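Local coordinates for cell division control protein Cdc48 (Mycobacterium smegmatis, PDB 5E7P), which probably binds and hydrolyses ATP, as a Cdc48-like member of the AAA ATPase family, and carries bound ADP in this crystal form, at residues A[128-133]-A[145-150]; A[568-573]-A[580-585]; A[612-617]-A[623-628]. One frame throughout, in Å; residues are numbered along the deposited sequence.

Contact 1 of 3, residues A[128-133]-A[145-150]; sequences ATLRMA and VSLLPR
Leu147 reaches with both of its methyl groups to the last turn of helix 127-133, meeting Leu130 and Ala133. The helix and the edge strand 144-146 belong to the part of the chain that forms a mixed four-stranded sheet, a placement consistent with the second subdomain of a Cdc48-type N-terminal region, beyond its double-psi barrel. The close packing is wholly apolar and buried. Leu130 CD2 lies 4.0 Å from Leu147 CD1, the two leucines approaching at a slant, and Leu147 CD2 also stands 4.3 Å from the methyl CB of Ala133. CD1 thus makes the closest approach to Leu130, while CD2 is shared between Leu130 and Ala133. The CG of Leu147 lies opposite the carbonyl carbon and beside the backbone N (chi1 -61°), and with CD1 extended from CA (chi2 -173°) the chain carries both methyls to the helix, although the bond from CA to CB does not aim there. Of the two helix residues, Ala133 has its CB directed at the loop, while Leu130 makes its approach through a terminal methyl. The backbones come nearest at Ala133 and Leu147, whose CA atoms are 5.9 Å apart, and no hydrogen bond crosses, so dispersion contacts carry the pairing.

Elsewhere the two segments diverge. Ala128, exposed, and Met132, partly so, lie on the side of the helix turned from the loop. Arg131 likewise leaves the interface: it lies on Val197, and its NH1 is hydrogen-bonded to Ser195 O, just before strand 196-199. On the packed side, Val197 and Trp199 touch Leu130, Leu178 touches Leu147, and Trp173 lies against Ala133. The indole of Trp173 also gives a weak hydrogen bond from NE1 to the carbonyl oxygen of Leu147.

Contact 2 of 3, residues A[568-573]-A[580-585]; sequences RELFAR and SLVFLD
Val582, Phe571 and Leu570 lose the most surface where helix 563-576 lies against strand 580-585 in the second AAA module, a RecA-like P-loop fold with a parallel five-stranded sheet. The helix belongs to the beta-alpha-beta crossover that links strand 546-551 to its neighbour 580-585. The short segments run nearly antiparallel (156°) with their axes 9.5 Å apart, a spacing bridged by apolar side chains; no hydrogen bond crosses.

Val582 stands at the middle, its CG1 over one face of the Phe571 ring and 4.0 Å from Phe571 CE2, with Phe571 CZ equally near. That methyl is anti to the backbone N of Val582 (chi1 -180°), which directs it at the helix. The same outer end of the ring also meets Leu584, whose CD1 lies at the edge, near the ring plane, 4.2 Å from Phe571 CZ. Phe571 thus receives one aliphatic group on a face and another on its rim. Leu570, one residue earlier, aims its CB at the sheet, and its CD2 comes within 3.7 Å of Leu584 CD2 and 4.3 Å of Val582 CG1. Leu584 accordingly offers a different methyl to each helix residue.

Away from this apolar patch the helix carries charge. Arg573 NH2 and Glu569 OE2 form a salt bridge of 3.5 Å one turn apart, and Arg378 and Glu386, from the first AAA range, pair with Glu569 and Arg573 respectively, tying the two modules together. The strand, with its Leu-Val-Phe-Leu-Asp sequence, is the Walker B strand of the family. Phe583 points away from the helix, and at the strand end Asp585 OD1 makes a weak hydrogen bond to Thr533 OG1 of the P-loop region.

Contact 3 of 3, residues A[612-617]-A[623-628]; sequences TELDGI and VVVLGA
Ile617 closes on Val623 with two of its carbons: CG2 and CD1 each lie 3.7 Å from Val623 CG1. Its conformation makes this possible. CG2 is anti to the backbone N, while CG1 sits beside that N (chi1 -66°), and the further bend at chi2 (-57°) brings CD1 round to the same methyl of Val623. The two side chains cross at about a right angle. Val623 answers with CG1, which is opposite its own backbone N, and Ile617 CG2 also comes within 3.8 Å of Val623 O and 4.2 Å of Val625 CG1.

Helix 602-617 and strand 623-629 form the second half of a beta-alpha-beta crossover from strand 580-585 in the RecA-like core, and the strand leads to Asn630, which binds ADP, at the position of the family's sensor 1. The axes of the short segments are 9.5 Å apart.

Val625 takes a less common rotamer, with CG1 between its backbone N and carbonyl carbon (chi1 50°). CG2 is then anti to N, and both methyls face the helix. Leu614, with Leu639 touching it from a loop, meets the pair nearly perpendicularly: its CD2 is 3.9 Å from Val625 CG1 and 3.7 Å from Val625 CG2.

Contacts 2 and 3 lie side by side against one sheet, with centres 8 Å apart. Strands 580-585 and 623-629 are neighbours in it, with probable hydrogen bonds of 2.7 Å from Val582 N to Val624 O and from Leu626 N to Val582 O. Their helices meet where Phe571 packs on Ile617 and Glu613, and the strands' side chains where Leu584 touches Val625. The Leu584 side chain is about 10 Å from that of Thr533 and 13 Å from the ADP that Lys532 and Thr533 bind, too far to line that pocket. Contact 1 stands across the chain's centre, 37 Å from contact 2 and 43 Å from contact 3 between centres, yet its Ala133 side chain is about 10 Å from another bound ADP.

Contact 1 of 3, residues A[128-133]-A[145-150]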
loop_
_atom_site.group_PDB
_atom_site.type_symbol
_atom_site.label_atom_id
_atom_site.label_comp_id
_atom_site.label_asym_id
_atom_site.label_seq_id
_atom_site.Cartn_x
_atom_site.Cartn_y
_atom_site.Cartn_z
ATOM N N ALA A 128 -8.015 17.308 -8.392
ATOM C CA ALA A 128 -7.797 16.776 -7.051
ATOM C C ALA A 128 -9.056 16.088 -6.528
ATOM O O ALA A 128 -8.984 15.061 -5.851
ATOM C CB ALA A 128 -7.361 17.886 -6.103
ATOM N N THR A 129 -10.210 16.665 -6.845
ATOM C CA THR A 129 -11.492 16.088 -6.464
ATOM C C THR A 129 -11.726 14.778 -7.208
ATOM O O THR A 129 -12.205 13.804 -6.626
ATOM C CB THR A 129 -12.648 17.063 -6.754
ATOM O OG1 THR A 129 -12.471 18.255 -5.979
ATOM C CG2 THR A 129 -13.985 16.433 -6.406
ATOM N N LEU A 130 -11.383 14.764 -8.496
ATOM C CA LEU A 130 -11.488 13.561 -9.316
ATOM C C LEU A 130 -10.680 12.412 -8.726
ATOM O O LEU A 130 -11.164 11.283 -8.629
ATOM C CB LEU A 130 -11.008 13.831 -10.745
ATOM C CG LEU A 130 -11.927 14.609 -11.690
ATOM C CD1 LEU A 130 -11.247 14.829 -13.033
ATOM C CD2 LEU A 130 -13.255 13.888 -11.869
ATOM N N ARG A 131 -9.444 12.706 -8.335
ATOM C CA ARG A 131 -8.552 11.697 -7.782
ATOM C C ARG A 131 -9.072 11.179 -6.445
ATOM O O ARG A 131 -9.007 9.982 -6.164
ATOM C CB ARG A 131 -7.144 12.266 -7.623
ATOM C CG ARG A 131 -6.143 11.302 -7.025
ATOM C CD ARG A 131 -4.759 11.925 -7.011
ATOM N NE ARG A 131 -4.756 13.240 -6.375
ATOM C CZ ARG A 131 -3.832 14.172 -6.593
ATOM N NH1 ARG A 131 -2.838 13.937 -7.441
ATOM N NH2 ARG A 131 -3.905 15.341 -5.973
ATOM N N MET A 132 -9.593 12.086 -5.628
ATOM C CA MET A 132 -10.175 11.716 -4.345
ATOM C C MET A 132 -11.377 10.787 -4.521
ATOM O O MET A 132 -11.523 9.796 -3.803
ATOM C CB MET A 132 -10.601 12.968 -3.580
ATOM C CG MET A 132 -11.238 12.687 -2.228
ATOM S SD MET A 132 -11.901 14.178 -1.463
ATOM C CE MET A 132 -10.443 15.219 -1.436
ATOM N N ALA A 133 -12.232 11.115 -5.482
ATOM C CA ALA A 133 -13.463 10.366 -5.708
ATOM C C ALA A 133 -13.211 8.994 -6.330
ATOM O O ALA A 133 -13.998 8.068 -6.143
ATOM C CB ALA A 133 -14.418 11.178 -6.577
ATOM N N VAL A 145 -17.033 5.158 -15.945
ATOM C CA VAL A 145 -16.939 5.181 -14.490
ATOM C C VAL A 145 -17.911 6.181 -13.882
ATOM O O VAL A 145 -18.251 7.192 -14.499
ATOM C CB VAL A 145 -15.512 5.510 -14.009
ATOM C CG1 VAL A 145 -14.582 4.342 -14.269
ATOM C CG2 VAL A 145 -14.999 6.774 -14.683
ATOM N N SER A 146 -18.356 5.888 -12.667
ATOM C CA SER A 146 -19.250 6.778 -11.943
ATOM C C SER A 146 -18.560 7.307 -10.693
ATOM O O SER A 146 -17.985 6.539 -9.922
ATOM C CB SER A 146 -20.531 6.040 -11.562
ATOM O OG SER A 146 -20.226 4.835 -10.882
ATOM N N LEU A 147 -18.613 8.621 -10.497
ATOM C CA LEU A 147 -18.016 9.237 -9.319
ATOM C C LEU A 147 -18.849 8.944 -8.079
ATOM O O LEU A 147 -18.319 8.830 -6.975
ATOM C CB LEU A 147 -17.886 10.750 -9.504
ATOM C CG LEU A 147 -17.022 11.250 -10.662
ATOM C CD1 LEU A 147 -16.857 12.764 -10.585
ATOM C CD2 LEU A 147 -15.672 10.557 -10.665
ATOM N N LEU A 148 -20.158 8.825 -8.271
ATOM C CA LEU A 148 -21.081 8.595 -7.168
ATOM C C LEU A 148 -22.204 7.668 -7.622
ATOM O O LEU A 148 -22.836 7.914 -8.647
ATOM C CB LEU A 148 -21.656 9.925 -6.684
ATOM C CG LEU A 148 -22.034 10.014 -5.205
ATOM C CD1 LEU A 148 -20.801 9.831 -4.335
ATOM C CD2 LEU A 148 -22.715 11.341 -4.909
ATOM N N PRO A 149 -22.448 6.591 -6.862
ATOM C CA PRO A 149 -23.475 5.601 -7.207
ATOM C C PRO A 149 -24.891 6.169 -7.137
ATOM O O PRO A 149 -25.738 5.798 -7.950
ATOM C CB PRO A 149 -23.296 4.520 -6.135
ATOM C CG PRO A 149 -21.908 4.715 -5.614
ATOM C CD PRO A 149 -21.673 6.190 -5.676
ATOM N N ARG A 150 -25.139 7.054 -6.178
ATOM C CA ARG A 150 -26.471 7.621 -5.990
ATOM C C ARG A 150 -26.440 9.146 -5.946
ATOM O O ARG A 150 -25.506 9.770 -6.448
ATOM C CB ARG A 150 -27.106 7.073 -4.709
#

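Contact 2 of 3, residues A[568-573]-A[580-585]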
loop_
_atom_site.group_PDB
_atom_site.type_symbol
_atom_site.label_atom_id
_atom_site.label_comp_id
_atom_site.label_asym_id
_atom_site.label_seq_id
_atom_site.Cartn_x
_atom_site.Cartn_y
_atom_site.Cartn_z
ATOM N N ARG A 568 22.646 3.776 4.933
ATOM C CA ARG A 568 22.622 4.797 5.974
ATOM C C ARG A 568 21.304 5.563 5.958
ATOM O O ARG A 568 20.775 5.921 7.008
ATOM C CB ARG A 568 23.805 5.758 5.821
ATOM C CG ARG A 568 25.161 5.113 6.073
ATOM C CD ARG A 568 26.278 6.144 6.179
ATOM N NE ARG A 568 26.528 6.831 4.915
ATOM C CZ ARG A 568 26.289 8.122 4.701
ATOM N NH1 ARG A 568 25.795 8.878 5.671
ATOM N NH2 ARG A 568 26.550 8.657 3.514
ATOM N N GLU A 569 20.775 5.799 4.762
ATOM C CA GLU A 569 19.487 6.462 4.605
ATOM C C GLU A 569 18.373 5.654 5.261
ATOM O O GLU A 569 17.596 6.179 6.060
ATOM C CB GLU A 569 19.176 6.656 3.124
ATOM C CG GLU A 569 17.776 7.159 2.844
ATOM C CD GLU A 569 17.464 7.198 1.360
ATOM O OE1 GLU A 569 18.395 7.425 0.558
ATOM O OE2 GLU A 569 16.291 6.991 0.991
ATOM N N LEU A 570 18.315 4.371 4.917
ATOM C CA LEU A 570 17.306 3.452 5.430
ATOM C C LEU A 570 17.259 3.438 6.958
ATOM O O LEU A 570 16.195 3.588 7.558
ATOM C CB LEU A 570 17.581 2.043 4.897
ATOM C CG LEU A 570 16.831 0.865 5.522
ATOM C CD1 LEU A 570 15.339 0.978 5.271
ATOM C CD2 LEU A 570 17.370 -0.442 4.967
ATOM N N PHE A 571 18.420 3.271 7.580
ATOM C CA PHE A 571 18.498 3.207 9.032
ATOM C C PHE A 571 18.212 4.549 9.687
ATOM O O PHE A 571 17.556 4.605 10.726
ATOM C CB PHE A 571 19.850 2.647 9.481
ATOM C CG PHE A 571 19.958 1.156 9.335
ATOM C CD1 PHE A 571 20.366 0.592 8.137
ATOM C CD2 PHE A 571 19.628 0.317 10.391
ATOM C CE1 PHE A 571 20.454 -0.784 7.997
ATOM C CE2 PHE A 571 19.715 -1.058 10.258
ATOM C CZ PHE A 571 20.129 -1.609 9.059
ATOM N N ALA A 572 18.691 5.629 9.070
ATOM C CA ALA A 572 18.429 6.973 9.580
ATOM C C ALA A 572 16.938 7.286 9.557
ATOM O O ALA A 572 16.430 7.962 10.450
ATOM C CB ALA A 572 19.206 8.023 8.788
ATOM N N ARG A 573 16.241 6.795 8.536
ATOM C CA ARG A 573 14.794 6.975 8.463
ATOM C C ARG A 573 14.103 6.149 9.544
ATOM O O ARG A 573 13.091 6.563 10.105
ATOM C CB ARG A 573 14.246 6.585 7.089
ATOM C CG ARG A 573 12.804 7.039 6.870
ATOM C CD ARG A 573 12.091 6.226 5.798
ATOM N NE ARG A 573 12.862 6.145 4.562
ATOM C CZ ARG A 573 13.424 5.031 4.105
ATOM N NH1 ARG A 573 13.293 3.896 4.775
ATOM N NH2 ARG A 573 14.113 5.053 2.971
ATOM N N SER A 580 10.142 1.461 15.008
ATOM C CA SER A 580 10.399 1.053 13.631
ATOM C C SER A 580 10.857 -0.393 13.505
ATOM O O SER A 580 11.601 -0.901 14.344
ATOM C CB SER A 580 11.455 1.964 12.991
ATOM O OG SER A 580 11.041 3.321 12.982
ATOM N N LEU A 581 10.411 -1.040 12.435
ATOM C CA LEU A 581 10.934 -2.338 12.035
ATOM C C LEU A 581 11.761 -2.161 10.770
ATOM O O LEU A 581 11.306 -1.555 9.797
ATOM C CB LEU A 581 9.798 -3.326 11.772
ATOM C CG LEU A 581 10.196 -4.662 11.137
ATOM C CD1 LEU A 581 11.162 -5.419 12.032
ATOM C CD2 LEU A 581 8.967 -5.509 10.840
ATOM N N VAL A 582 12.982 -2.682 10.795
ATOM C CA VAL A 582 13.853 -2.649 9.632
ATOM C C VAL A 582 13.934 -4.040 9.023
ATOM O O VAL A 582 14.564 -4.938 9.582
ATOM C CB VAL A 582 15.267 -2.167 9.995
ATOM C CG1 VAL A 582 16.151 -2.136 8.756
ATOM C CG2 VAL A 582 15.200 -0.800 10.629
ATOM N N PHE A 583 13.283 -4.216 7.879
ATOM C CA PHE A 583 13.239 -5.514 7.217
ATOM C C PHE A 583 14.249 -5.582 6.071
ATOM O O PHE A 583 14.075 -4.943 5.034
ATOM C CB PHE A 583 11.824 -5.803 6.705
ATOM C CG PHE A 583 11.656 -7.176 6.115
ATOM C CD1 PHE A 583 12.515 -8.210 6.460
ATOM C CD2 PHE A 583 10.644 -7.432 5.206
ATOM C CE1 PHE A 583 12.364 -9.473 5.911
ATOM C CE2 PHE A 583 10.484 -8.693 4.658
ATOM C CZ PHE A 583 11.347 -9.716 5.009
ATOM N N LEU A 584 15.303 -6.366 6.274
ATOM C CA LEU A 584 16.304 -6.611 5.244
ATOM C C LEU A 584 16.078 -7.982 4.614
ATOM O O LEU A 584 16.715 -8.966 4.993
ATOM C CB LEU A 584 17.712 -6.532 5.840
ATOM C CG LEU A 584 18.073 -5.242 6.581
ATOM C CD1 LEU A 584 19.449 -5.356 7.227
ATOM C CD2 LEU A 584 18.024 -4.046 5.644
ATOM N N ASP A 585 15.155 -8.047 3.660
ATOM C CA ASP A 585 14.881 -9.298 2.968
ATOM C C ASP A 585 16.013 -9.611 2.001
ATOM O O ASP A 585 16.668 -8.700 1.496
ATOM C CB ASP A 585 13.548 -9.234 2.225
ATOM C CG ASP A 585 13.057 -10.605 1.798
ATOM O OD1 ASP A 585 13.559 -11.610 2.346
ATOM O OD2 ASP A 585 12.170 -10.679 0.923
#

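Contact 3 of 3, residues A[612-617]-A[623-628]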
loop_
_atom_site.group_PDB
_atom_site.type_symbol
_atom_site.label_atom_id
_atom_site.label_comp_id
_atom_site.label_asym_id
_atom_site.label_seq_id
_atom_site.Cartn_x
_atom_site.Cartn_y
_atom_site.Cartn_z
ATOM N N THR A 612 28.086 -1.058 10.785
ATOM C CA THR A 612 28.075 0.191 11.535
ATOM C C THR A 612 26.658 0.568 11.948
ATOM O O THR A 612 26.417 0.945 13.094
ATOM C CB THR A 612 28.687 1.350 10.715
ATOM O OG1 THR A 612 30.029 1.017 10.336
ATOM C CG2 THR A 612 28.695 2.641 11.527
ATOM N N GLU A 613 25.723 0.464 11.008
ATOM C CA GLU A 613 24.329 0.796 11.281
ATOM C C GLU A 613 23.695 -0.191 12.261
ATOM O O GLU A 613 22.924 0.204 13.138
ATOM C CB GLU A 613 23.521 0.853 9.983
ATOM C CG GLU A 613 23.964 1.953 9.031
ATOM C CD GLU A 613 23.928 3.327 9.673
ATOM O OE1 GLU A 613 25.010 3.913 9.892
ATOM O OE2 GLU A 613 22.817 3.825 9.953
ATOM N N LEU A 614 24.020 -1.471 12.110
ATOM C CA LEU A 614 23.497 -2.496 13.010
ATOM C C LEU A 614 23.957 -2.254 14.442
ATOM O O LEU A 614 23.222 -2.522 15.394
ATOM C CB LEU A 614 23.922 -3.892 12.553
ATOM C CG LEU A 614 23.257 -4.425 11.282
ATOM C CD1 LEU A 614 23.834 -5.772 10.917
ATOM C CD2 LEU A 614 21.751 -4.524 11.456
ATOM N N ASP A 615 25.175 -1.739 14.588
ATOM C CA ASP A 615 25.733 -1.477 15.909
ATOM C C ASP A 615 25.122 -0.237 16.549
ATOM O O ASP A 615 25.118 -0.101 17.771
ATOM C CB ASP A 615 27.259 -1.362 15.846
ATOM C CG ASP A 615 27.932 -2.687 15.515
ATOM O OD1 ASP A 615 27.247 -3.732 15.549
ATOM O OD2 ASP A 615 29.149 -2.686 15.228
ATOM N N GLY A 616 24.604 0.665 15.723
ATOM C CA GLY A 616 23.931 1.848 16.226
ATOM C C GLY A 616 22.501 1.550 16.640
ATOM O O GLY A 616 21.899 2.295 17.415
ATOM N N ILE A 617 21.960 0.453 16.121
ATOM C CA ILE A 617 20.587 0.047 16.408
ATOM C C ILE A 617 20.518 -0.808 17.677
ATOM O O ILE A 617 19.518 -0.789 18.400
ATOM C CB ILE A 617 19.973 -0.712 15.202
ATOM C CG1 ILE A 617 19.832 0.232 14.007
ATOM C CG2 ILE A 617 18.613 -1.309 15.546
ATOM C CD1 ILE A 617 18.997 1.460 14.299
ATOM N N VAL A 623 13.576 0.363 17.952
ATOM C CA VAL A 623 13.943 -0.062 16.604
ATOM C C VAL A 623 14.386 -1.520 16.590
ATOM O O VAL A 623 15.301 -1.906 17.316
ATOM C CB VAL A 623 15.071 0.813 16.004
ATOM C CG1 VAL A 623 15.446 0.314 14.620
ATOM C CG2 VAL A 623 14.654 2.276 15.949
ATOM N N VAL A 624 13.729 -2.328 15.764
ATOM C CA VAL A 624 14.120 -3.723 15.586
ATOM C C VAL A 624 14.574 -3.953 14.150
ATOM O O VAL A 624 13.960 -3.450 13.208
ATOM C CB VAL A 624 12.963 -4.689 15.902
ATOM C CG1 VAL A 624 13.432 -6.130 15.809
ATOM C CG2 VAL A 624 12.406 -4.412 17.276
ATOM N N VAL A 625 15.658 -4.705 13.986
ATOM C CA VAL A 625 16.141 -5.058 12.660
ATOM C C VAL A 625 16.003 -6.559 12.421
ATOM O O VAL A 625 16.399 -7.373 13.254
ATOM C CB VAL A 625 17.606 -4.607 12.445
ATOM C CG1 VAL A 625 18.494 -5.072 13.600
ATOM C CG2 VAL A 625 18.131 -5.104 11.102
ATOM N N LEU A 626 15.422 -6.920 11.283
ATOM C CA LEU A 626 15.226 -8.322 10.938
ATOM C C LEU A 626 15.721 -8.608 9.525
ATOM O O LEU A 626 15.316 -7.947 8.569
ATOM C CB LEU A 626 13.748 -8.697 11.070
ATOM C CG LEU A 626 13.338 -10.152 10.831
ATOM C CD1 LEU A 626 12.179 -10.525 11.752
ATOM C CD2 LEU A 626 12.960 -10.397 9.370
ATOM N N GLY A 627 16.592 -9.603 9.401
ATOM C CA GLY A 627 17.042 -10.066 8.103
ATOM C C GLY A 627 16.433 -11.412 7.749
ATOM O O GLY A 627 16.246 -12.268 8.620
ATOM N N ALA A 628 16.121 -11.599 6.469
ATOM C CA ALA A 628 15.564 -12.859 5.986
ATOM C C ALA A 628 16.374 -13.408 4.821
ATOM O O ALA A 628 16.873 -12.650 3.989
ATOM C CB ALA A 628 14.102 -12.686 5.587
#